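Local structure of putative acyl-[acyl-carrier-protein]--UDP-N-acetylglucosamine O-acyltransferase (Bacteroides fragilis, 4R36) at residues K192-A206 with Y261-R275. The protein probably catalyses transfer of an acyl chain from acyl carrier protein to UDP-N-acetylglucosamine. Numbering follows the deposited sequence.
Sequences KDIPPYIIAGREPIA and YIVDFIRNSERGIIR
Asp193 and Ile273 form a single beta bridge, with Asp193 N donating to Gly272 O (2.8 Å) and Asp193 O accepting from Ile274 N (2.9 Å). Asp193 CG stands beside its own backbone N (chi1 -63°), which points OD2 into the turn after helix 257-267. There OD2 takes a short hydrogen bond from Ser269 OG (2.6 Å) on the anti side and a longer one from Arg271 N (3.2 Å) above the carboxylate plane. A water donates to OD2 and accepts from Glu270 N, while OD1 is held by Arg177 N, so both carboxylate oxygens of this buried acid are satisfied. Here the left-handed beta helix gives way to the C-terminal helical domain, whose last helix and tail fold back against the end of the final coil. Pro196 fits into the corner formed by two aromatic rings: its CG lies over the centre of the Tyr261 ring, 3.8 Å from the centroid, and its CD over the Phe265 face, offset toward the rim. Tyr197 OH meets the Tyr261 edge in plane. Toward the C-terminus, Ile274 CD1 rests on Ala200 CB (3.7 Å) and meets Ile198 CD1 tip to tip, while Ile274 CG2 touches Ile194 CG1 and Ile205 CG2.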
ATOM      1  N   LYS A 192      12.107 -15.173   6.496  1.00 16.36           N
ATOM      2  CA  LYS A 192      12.509 -16.050   7.583  1.00 17.40           C
ATOM      3  C   LYS A 192      11.759 -15.651   8.813  1.00 19.62           C
ATOM      4  O   LYS A 192      11.084 -14.630   8.789  1.00 19.01           O
ATOM      5  CB  LYS A 192      14.014 -15.936   7.750  1.00 18.72           C
ATOM      6  CG  LYS A 192      14.711 -16.489   6.495  1.00 22.87           C
ATOM      7  CD  LYS A 192      15.906 -17.347   6.780  1.00 29.06           C
ATOM      8  CE  LYS A 192      16.703 -17.778   5.554  1.00 32.11           C
ATOM      9  NZ  LYS A 192      15.817 -18.131   4.428  1.00 34.00           N
ATOM     10  N   ASP A 193      11.885 -16.423   9.885  1.00 16.14           N
ATOM     11  CA  ASP A 193      11.210 -16.115  11.103  1.00 17.12           C
ATOM     12  C   ASP A 193      11.935 -14.985  11.890  1.00 17.63           C
ATOM     13  O   ASP A 193      13.194 -14.823  11.847  1.00 17.64           O
ATOM     14  CB  ASP A 193      11.087 -17.380  11.952  1.00 18.36           C
ATOM     15  CG  ASP A 193      10.252 -18.473  11.293  1.00 18.78           C
ATOM     16  OD1 ASP A 193       9.329 -18.212  10.501  1.00 19.64           O
ATOM     17  OD2 ASP A 193      10.574 -19.674  11.519  1.00 20.08           O
ATOM     18  N   ILE A 194      11.160 -14.227  12.667  1.00 15.46           N
ATOM     19  CA  ILE A 194      11.698 -13.176  13.531  1.00 16.78           C
ATOM     20  C   ILE A 194      11.538 -13.547  14.986  1.00 16.73           C
ATOM     21  O   ILE A 194      10.423 -13.626  15.478  1.00 17.75           O
ATOM     22  CB  ILE A 194      11.049 -11.844  13.248  1.00 17.42           C
ATOM     23  CG1 ILE A 194      11.213 -11.516  11.744  1.00 19.08           C
ATOM     24  CG2 ILE A 194      11.662 -10.742  14.083  1.00 17.51           C
ATOM     25  CD1 ILE A 194      10.655 -10.189  11.383  1.00 19.18           C
ATOM     26  N   PRO A 195      12.659 -13.753  15.684  1.00 15.65           N
ATOM     27  CA  PRO A 195      12.548 -14.294  17.045  1.00 15.73           C
ATOM     28  C   PRO A 195      12.087 -13.223  18.033  1.00 15.87           C
ATOM     29  O   PRO A 195      12.210 -12.007  17.757  1.00 14.05           O
ATOM     30  CB  PRO A 195      13.982 -14.815  17.332  1.00 15.80           C
ATOM     31  CG  PRO A 195      14.821 -13.889  16.536  1.00 16.38           C
ATOM     32  CD  PRO A 195      14.050 -13.623  15.267  1.00 15.93           C
ATOM     33  N   PRO A 196      11.616 -13.643  19.219  1.00 15.12           N
ATOM     34  CA  PRO A 196      10.916 -12.700  20.124  1.00 16.22           C
ATOM     35  C   PRO A 196      11.772 -11.614  20.721  1.00 14.84           C
ATOM     36  O   PRO A 196      12.992 -11.824  20.843  1.00 17.52           O
ATOM     37  CB  PRO A 196      10.348 -13.586  21.196  1.00 16.63           C
ATOM     38  CG  PRO A 196      11.070 -14.851  21.080  1.00 17.48           C
ATOM     39  CD  PRO A 196      11.478 -15.024  19.653  1.00 16.47           C
ATOM     40  N   TYR A 197      11.181 -10.461  21.008  1.00 14.66           N
ATOM     41  CA  TYR A 197      11.798  -9.354  21.724  1.00 15.16           C
ATOM     42  C   TYR A 197      12.748  -8.441  20.896  1.00 14.85           C
ATOM     43  O   TYR A 197      13.304  -7.520  21.445  1.00 18.31           O
ATOM     44  CB  TYR A 197      12.560  -9.853  22.984  1.00 16.80           C
ATOM     45  CG  TYR A 197      11.756 -10.740  23.855  1.00 16.20           C
ATOM     46  CD1 TYR A 197      10.664 -10.244  24.537  1.00 17.54           C
ATOM     47  CD2 TYR A 197      12.139 -12.052  24.071  1.00 16.03           C
ATOM     48  CE1 TYR A 197       9.891 -11.067  25.345  1.00 18.63           C
ATOM     49  CE2 TYR A 197      11.354 -12.901  24.849  1.00 16.91           C
ATOM     50  CZ  TYR A 197      10.274 -12.377  25.527  1.00 19.42           C
ATOM     51  OH  TYR A 197       9.483 -13.196  26.237  1.00 19.05           O
ATOM     52  N   ILE A 198      13.009  -8.756  19.614  1.00 15.98           N
ATOM     53  CA  ILE A 198      14.001  -7.992  18.852  1.00 16.45           C
ATOM     54  C   ILE A 198      13.400  -6.862  18.026  1.00 16.80           C
ATOM     55  O   ILE A 198      12.182  -6.826  17.779  1.00 17.67           O
ATOM     56  CB  ILE A 198      14.875  -8.886  17.952  1.00 16.10           C
ATOM     57  CG1 ILE A 198      14.156  -9.442  16.726  1.00 16.67           C
ATOM     58  CG2 ILE A 198      15.469 -10.032  18.762  1.00 17.86           C
ATOM     59  CD1 ILE A 198      15.072  -9.910  15.630  1.00 19.22           C
ATOM     60  N   ILE A 199      14.269  -5.941  17.641  1.00 16.75           N
ATOM     61  CA  ILE A 199      14.012  -5.013  16.561  1.00 16.43           C
ATOM     62  C   ILE A 199      14.563  -5.589  15.276  1.00 15.48           C
ATOM     63  O   ILE A 199      15.720  -6.049  15.206  1.00 15.91           O
ATOM     64  CB  ILE A 199      14.624  -3.645  16.837  1.00 17.44           C
ATOM     65  CG1 ILE A 199      14.131  -3.064  18.176  1.00 21.68           C
ATOM     66  CG2 ILE A 199      14.344  -2.663  15.691  1.00 18.46           C
ATOM     67  CD1 ILE A 199      14.870  -1.809  18.597  1.00 22.26           C
ATOM     68  N   ALA A 200      13.732  -5.607  14.221  1.00 16.34           N
ATOM     69  CA  ALA A 200      14.154  -6.039  12.915  1.00 17.21           C
ATOM     70  C   ALA A 200      14.007  -4.858  11.991  1.00 17.80           C
ATOM     71  O   ALA A 200      12.939  -4.222  11.924  1.00 15.82           O
ATOM     72  CB  ALA A 200      13.329  -7.202  12.425  1.00 19.33           C
ATOM     73  N   GLY A 201      15.089  -4.536  11.305  1.00 17.28           N
ATOM     74  CA  GLY A 201      15.119  -3.391  10.403  1.00 17.77           C
ATOM     75  C   GLY A 201      16.170  -3.476   9.333  1.00 16.91           C
ATOM     76  O   GLY A 201      16.850  -4.511   9.203  1.00 16.91           O
ATOM     77  N   ARG A 202      16.259  -2.408   8.534  1.00 16.35           N
ATOM     78  CA  ARG A 202      17.166  -2.305   7.383  1.00 17.16           C
ATOM     79  C   ARG A 202      16.742  -3.124   6.167  1.00 16.15           C
ATOM     80  O   ARG A 202      15.841  -3.955   6.232  1.00 18.27           O
ATOM     81  CB  ARG A 202      18.606  -2.676   7.747  1.00 19.89           C
ATOM     82  CG  ARG A 202      19.038  -1.854   8.975  1.00 23.94           C
ATOM     83  CD  ARG A 202      20.516  -1.919   9.282  1.00 29.48           C
ATOM     84  NE  ARG A 202      20.963  -1.110  10.488  1.00 31.15           N
ATOM     85  CZ  ARG A 202      21.202   0.214  10.568  1.00 31.55           C
ATOM     86  NH1 ARG A 202      21.011   1.068   9.565  1.00 39.16           N
ATOM     87  NH2 ARG A 202      21.690   0.712  11.679  1.00 34.83           N
ATOM     88  N   GLU A 203      17.468  -2.910   5.081  1.00 15.30           N
ATOM     89  CA  GLU A 203      17.391  -3.763   3.914  1.00 17.06           C
ATOM     90  C   GLU A 203      18.788  -4.259   3.508  1.00 17.14           C
ATOM     91  O   GLU A 203      19.663  -3.422   3.322  1.00 17.53           O
ATOM     92  CB  GLU A 203      16.865  -2.911   2.737  1.00 19.32           C
ATOM     93  CG  GLU A 203      16.919  -3.567   1.357  1.00 22.57           C
ATOM     94  CD  GLU A 203      16.146  -4.864   1.236  1.00 25.56           C
ATOM     95  OE1 GLU A 203      15.162  -5.053   1.962  1.00 29.02           O
ATOM     96  OE2 GLU A 203      16.527  -5.722   0.386  1.00 26.23           O
ATOM     97  N   PRO A 204      18.979  -5.549   3.324  1.00 18.05           N
ATOM     98  CA  PRO A 204      18.052  -6.614   3.750  1.00 17.00           C
ATOM     99  C   PRO A 204      17.784  -6.558   5.264  1.00 17.63           C
ATOM    100  O   PRO A 204      18.574  -6.004   6.013  1.00 14.56           O
ATOM    101  CB  PRO A 204      18.791  -7.922   3.403  1.00 19.53           C
ATOM    102  CG  PRO A 204      19.947  -7.501   2.523  1.00 18.99           C
ATOM    103  CD  PRO A 204      20.300  -6.092   2.868  1.00 18.10           C
ATOM    104  N   ILE A 205      16.666  -7.135   5.686  1.00 15.99           N
ATOM    105  CA  ILE A 205      16.283  -7.072   7.088  1.00 15.84           C
ATOM    106  C   ILE A 205      17.368  -7.677   8.006  1.00 17.56           C
ATOM    107  O   ILE A 205      18.067  -8.611   7.584  1.00 16.04           O
ATOM    108  CB  ILE A 205      14.907  -7.784   7.287  1.00 15.86           C
ATOM    109  CG1 ILE A 205      14.237  -7.231   8.532  1.00 18.74           C
ATOM    110  CG2 ILE A 205      15.021  -9.306   7.269  1.00 17.26           C
ATOM    111  CD1 ILE A 205      12.798  -7.691   8.727  1.00 19.60           C
ATOM    112  N   ALA A 206      17.446  -7.199   9.231  1.00 17.01           N
ATOM    113  CA  ALA A 206      18.503  -7.611  10.161  1.00 17.16           C
ATOM    114  C   ALA A 206      18.106  -7.380  11.552  1.00 16.86           C
ATOM    115  O   ALA A 206      17.470  -6.339  11.895  1.00 16.08           O
ATOM    116  CB  ALA A 206      19.773  -6.821   9.881  1.00 18.88           C
ATOM    117  N   TYR A 261      11.529 -18.969  25.888  1.00 14.57           N
ATOM    118  CA  TYR A 261      10.770 -18.673  24.700  1.00 16.02           C
ATOM    119  C   TYR A 261      11.720 -18.350  23.541  1.00 16.34           C
ATOM    120  O   TYR A 261      11.539 -18.851  22.433  1.00 15.96           O
ATOM    121  CB  TYR A 261       9.853 -17.512  24.993  1.00 17.18           C
ATOM    122  CG  TYR A 261       9.013 -16.953  23.872  1.00 17.51           C
ATOM    123  CD1 TYR A 261       8.514 -17.773  22.810  1.00 19.96           C
ATOM    124  CD2 TYR A 261       8.576 -15.657  23.962  1.00 19.06           C
ATOM    125  CE1 TYR A 261       7.645 -17.241  21.855  1.00 18.31           C
ATOM    126  CE2 TYR A 261       7.681 -15.125  23.037  1.00 18.34           C
ATOM    127  CZ  TYR A 261       7.219 -15.925  21.999  1.00 19.07           C
ATOM    128  OH  TYR A 261       6.409 -15.290  21.095  1.00 20.22           O
ATOM    129  N   ILE A 262      12.755 -17.563  23.791  1.00 16.92           N
ATOM    130  CA  ILE A 262      13.751 -17.283  22.739  1.00 15.05           C
ATOM    131  C   ILE A 262      14.326 -18.579  22.200  1.00 16.49           C
ATOM    132  O   ILE A 262      14.371 -18.851  20.979  1.00 14.93           O
ATOM    133  CB  ILE A 262      14.867 -16.408  23.288  1.00 16.12           C
ATOM    134  CG1 ILE A 262      14.373 -15.032  23.611  1.00 16.28           C
ATOM    135  CG2 ILE A 262      16.066 -16.324  22.360  1.00 16.30           C
ATOM    136  CD1 ILE A 262      15.350 -14.246  24.466  1.00 16.63           C
ATOM    137  N   VAL A 263      14.762 -19.436  23.125  1.00 16.13           N
ATOM    138  CA  VAL A 263      15.403 -20.706  22.731  1.00 17.43           C
ATOM    139  C   VAL A 263      14.467 -21.642  21.965  1.00 17.78           C
ATOM    140  O   VAL A 263      14.787 -22.167  20.915  1.00 17.43           O
ATOM    141  CB  VAL A 263      16.066 -21.388  23.959  1.00 18.03           C
ATOM    142  CG1 VAL A 263      16.496 -22.790  23.610  1.00 20.50           C
ATOM    143  CG2 VAL A 263      17.218 -20.530  24.453  1.00 18.95           C
ATOM    144  N   ASP A 264      13.300 -21.869  22.498  1.00 17.94           N
ATOM    145  CA  ASP A 264      12.350 -22.751  21.875  1.00 20.21           C
ATOM    146  C   ASP A 264      11.951 -22.226  20.474  1.00 18.79           C
ATOM    147  O   ASP A 264      11.841 -23.020  19.534  1.00 17.44           O
ATOM    148  CB  ASP A 264      11.076 -22.788  22.722  1.00 24.39           C
ATOM    149  CG  ASP A 264      10.183 -23.974  22.345  1.00 31.80           C
ATOM    150  OD1 ASP A 264      10.490 -25.114  22.730  1.00 42.88           O
ATOM    151  OD2 ASP A 264       9.230 -23.797  21.588  1.00 39.10           O
ATOM    152  N   PHE A 265      11.654 -20.919  20.404  1.00 15.83           N
ATOM    153  CA  PHE A 265      11.281 -20.323  19.160  1.00 16.90           C
ATOM    154  C   PHE A 265      12.339 -20.582  18.059  1.00 17.38           C
ATOM    155  O   PHE A 265      12.026 -21.080  16.992  1.00 19.33           O
ATOM    156  CB  PHE A 265      11.084 -18.806  19.307  1.00 16.32           C
ATOM    157  CG  PHE A 265      10.558 -18.149  18.043  1.00 16.35           C
ATOM    158  CD1 PHE A 265      11.388 -17.887  16.979  1.00 16.58           C
ATOM    159  CD2 PHE A 265       9.243 -17.734  17.949  1.00 16.84           C
ATOM    160  CE1 PHE A 265      10.923 -17.249  15.821  1.00 17.31           C
ATOM    161  CE2 PHE A 265       8.763 -17.097  16.807  1.00 16.13           C
ATOM    162  CZ  PHE A 265       9.601 -16.828  15.751  1.00 17.55           C
ATOM    163  N   ILE A 266      13.612 -20.325  18.380  1.00 17.00           N
ATOM    164  CA  ILE A 266      14.672 -20.500  17.387  1.00 16.84           C
ATOM    165  C   ILE A 266      14.916 -21.972  17.091  1.00 19.00           C
ATOM    166  O   ILE A 266      15.049 -22.377  15.921  1.00 16.46           O
ATOM    167  CB  ILE A 266      15.945 -19.805  17.827  1.00 15.98           C
ATOM    168  CG1 ILE A 266      15.640 -18.281  17.963  1.00 15.70           C
ATOM    169  CG2 ILE A 266      17.116 -20.105  16.905  1.00 15.64           C
ATOM    170  CD1 ILE A 266      16.681 -17.498  18.710  1.00 16.66           C
ATOM    171  N   ARG A 267      14.999 -22.758  18.151  1.00 19.42           N
ATOM    172  CA  ARG A 267      15.278 -24.164  18.014  1.00 19.61           C
ATOM    173  C   ARG A 267      14.240 -24.846  17.130  1.00 20.24           C
ATOM    174  O   ARG A 267      14.579 -25.695  16.298  1.00 22.27           O
ATOM    175  CB  ARG A 267      15.286 -24.814  19.413  1.00 18.47           C
ATOM    176  CG  ARG A 267      15.723 -26.244  19.354  1.00 22.41           C
ATOM    177  CD  ARG A 267      15.998 -26.768  20.760  1.00 23.49           C
ATOM    178  NE  ARG A 267      17.330 -26.388  21.221  1.00 21.14           N
ATOM    179  CZ  ARG A 267      17.662 -26.207  22.496  1.00 19.56           C
ATOM    180  NH1 ARG A 267      16.753 -26.272  23.444  1.00 20.20           N
ATOM    181  NH2 ARG A 267      18.928 -25.896  22.822  1.00 21.91           N
ATOM    182  N   ASN A 268      12.995 -24.465  17.221  1.00 18.93           N
ATOM    183  CA  ASN A 268      11.967 -25.130  16.395  1.00 20.90           C
ATOM    184  C   ASN A 268      11.531 -24.340  15.175  1.00 19.20           C
ATOM    185  O   ASN A 268      10.493 -24.635  14.573  1.00 18.39           O
ATOM    186  CB  ASN A 268      10.746 -25.458  17.289  1.00 21.93           C
ATOM    187  CG  ASN A 268      11.153 -26.372  18.444  1.00 25.26           C
ATOM    188  OD1 ASN A 268      11.107 -26.045  19.642  1.00 28.58           O
ATOM    189  ND2 ASN A 268      11.774 -27.401  18.051  1.00 29.40           N
ATOM    190  N   SER A 269      12.265 -23.296  14.878  1.00 17.86           N
ATOM    191  CA  SER A 269      11.929 -22.405  13.727  1.00 18.36           C
ATOM    192  C   SER A 269      11.785 -23.204  12.442  1.00 18.87           C
ATOM    193  O   SER A 269      12.728 -23.884  11.977  1.00 15.70           O
ATOM    194  CB  SER A 269      13.016 -21.345  13.529  1.00 18.08           C
ATOM    195  OG  SER A 269      12.842 -20.646  12.295  1.00 17.07           O
ATOM    196  N   GLU A 270      10.647 -23.077  11.803  1.00 18.93           N
ATOM    197  CA  GLU A 270      10.446 -23.732  10.555  1.00 21.62           C
ATOM    198  C   GLU A 270      11.199 -23.175   9.380  1.00 21.25           C
ATOM    199  O   GLU A 270      11.495 -23.913   8.439  1.00 18.29           O
ATOM    200  CB  GLU A 270       9.002 -23.611  10.128  1.00 27.37           C
ATOM    201  CG  GLU A 270       8.031 -24.049  11.162  1.00 32.29           C
ATOM    202  CD  GLU A 270       8.063 -25.537  11.415  1.00 43.35           C
ATOM    203  OE1 GLU A 270       8.638 -26.301  10.610  1.00 42.82           O
ATOM    204  OE2 GLU A 270       7.468 -25.908  12.429  1.00 49.50           O
ATOM    205  N   ARG A 271      11.343 -21.870   9.317  1.00 19.94           N
ATOM    206  CA  ARG A 271      12.073 -21.290   8.204  1.00 22.36           C
ATOM    207  C   ARG A 271      13.540 -20.961   8.424  1.00 19.03           C
ATOM    208  O   ARG A 271      14.220 -20.520   7.484  1.00 14.82           O
ATOM    209  CB  ARG A 271      11.332 -20.052   7.763  1.00 24.22           C
ATOM    210  CG  ARG A 271       9.969 -20.594   7.288  1.00 31.35           C
ATOM    211  CD  ARG A 271       9.203 -19.841   6.304  1.00 32.57           C
ATOM    212  NE  ARG A 271       9.930 -19.264   5.196  1.00 36.30           N
ATOM    213  CZ  ARG A 271       9.551 -19.259   3.930  1.00 34.17           C
ATOM    214  NH1 ARG A 271       8.504 -19.947   3.535  1.00 36.66           N
ATOM    215  NH2 ARG A 271      10.309 -18.630   3.038  1.00 32.64           N
ATOM    216  N   GLY A 272      13.975 -21.045   9.665  1.00 17.54           N
ATOM    217  CA  GLY A 272      15.216 -20.395  10.067  1.00 19.11           C
ATOM    218  C   GLY A 272      14.880 -18.989  10.494  1.00 18.49           C
ATOM    219  O   GLY A 272      13.834 -18.483  10.130  1.00 18.82           O
ATOM    220  N   ILE A 273      15.799 -18.316  11.186  1.00 16.62           N
ATOM    221  CA  ILE A 273      15.586 -16.933  11.589  1.00 16.83           C
ATOM    222  C   ILE A 273      16.307 -15.944  10.755  1.00 16.14           C
ATOM    223  O   ILE A 273      17.242 -16.297  10.079  1.00 16.97           O
ATOM    224  CB  ILE A 273      15.950 -16.685  13.061  1.00 16.26           C
ATOM    225  CG1 ILE A 273      17.410 -17.082  13.389  1.00 18.45           C
ATOM    226  CG2 ILE A 273      14.994 -17.465  13.903  1.00 19.35           C
ATOM    227  CD1 ILE A 273      17.846 -16.584  14.736  1.00 18.51           C
ATOM    228  N   ILE A 274      15.895 -14.681  10.817  1.00 16.08           N
ATOM    229  CA  ILE A 274      16.534 -13.649  10.029  1.00 17.73           C
ATOM    230  C   ILE A 274      17.980 -13.480  10.555  1.00 19.96           C
ATOM    231  O   ILE A 274      18.281 -13.791  11.708  1.00 17.61           O
ATOM    232  CB  ILE A 274      15.764 -12.294  10.057  1.00 16.77           C
ATOM    233  CG1 ILE A 274      15.739 -11.695  11.490  1.00 17.47           C
ATOM    234  CG2 ILE A 274      14.387 -12.437   9.435  1.00 17.21           C
ATOM    235  CD1 ILE A 274      15.285 -10.226  11.514  1.00 16.97           C
ATOM    236  N   ARG A 275      18.850 -12.956   9.699  1.00 23.95           N
ATOM    237  CA  ARG A 275      20.192 -12.463  10.122  1.00 26.04           C
ATOM    238  C   ARG A 275      20.195 -11.113  10.945  1.00 29.94           C
ATOM    239  O   ARG A 275      19.158 -10.550  11.267  1.00 23.39           O
ATOM    240  CB  ARG A 275      21.130 -12.361   8.914  1.00 32.63           C
ATOM    241  CG  ARG A 275      21.389 -13.757   8.335  1.00 39.10           C
ATOM    242  CD  ARG A 275      21.938 -14.652   9.450  1.00 44.93           C
ATOM    243  NE  ARG A 275      22.056 -16.104   9.245  1.00 54.31           N
ATOM    244  CZ  ARG A 275      22.917 -16.702   8.410  1.00 58.20           C
ATOM    245  NH1 ARG A 275      23.691 -15.965   7.609  1.00 57.83           N
ATOM    246  NH2 ARG A 275      22.985 -18.046   8.355  1.00 56.29           N
ATOM    247  OXT ARG A 275      21.187 -10.524  11.375  1.00 25.77           O
TER
HETATM  248  O   HOH W   1       8.727 -21.127  12.995  1.00 28.61           O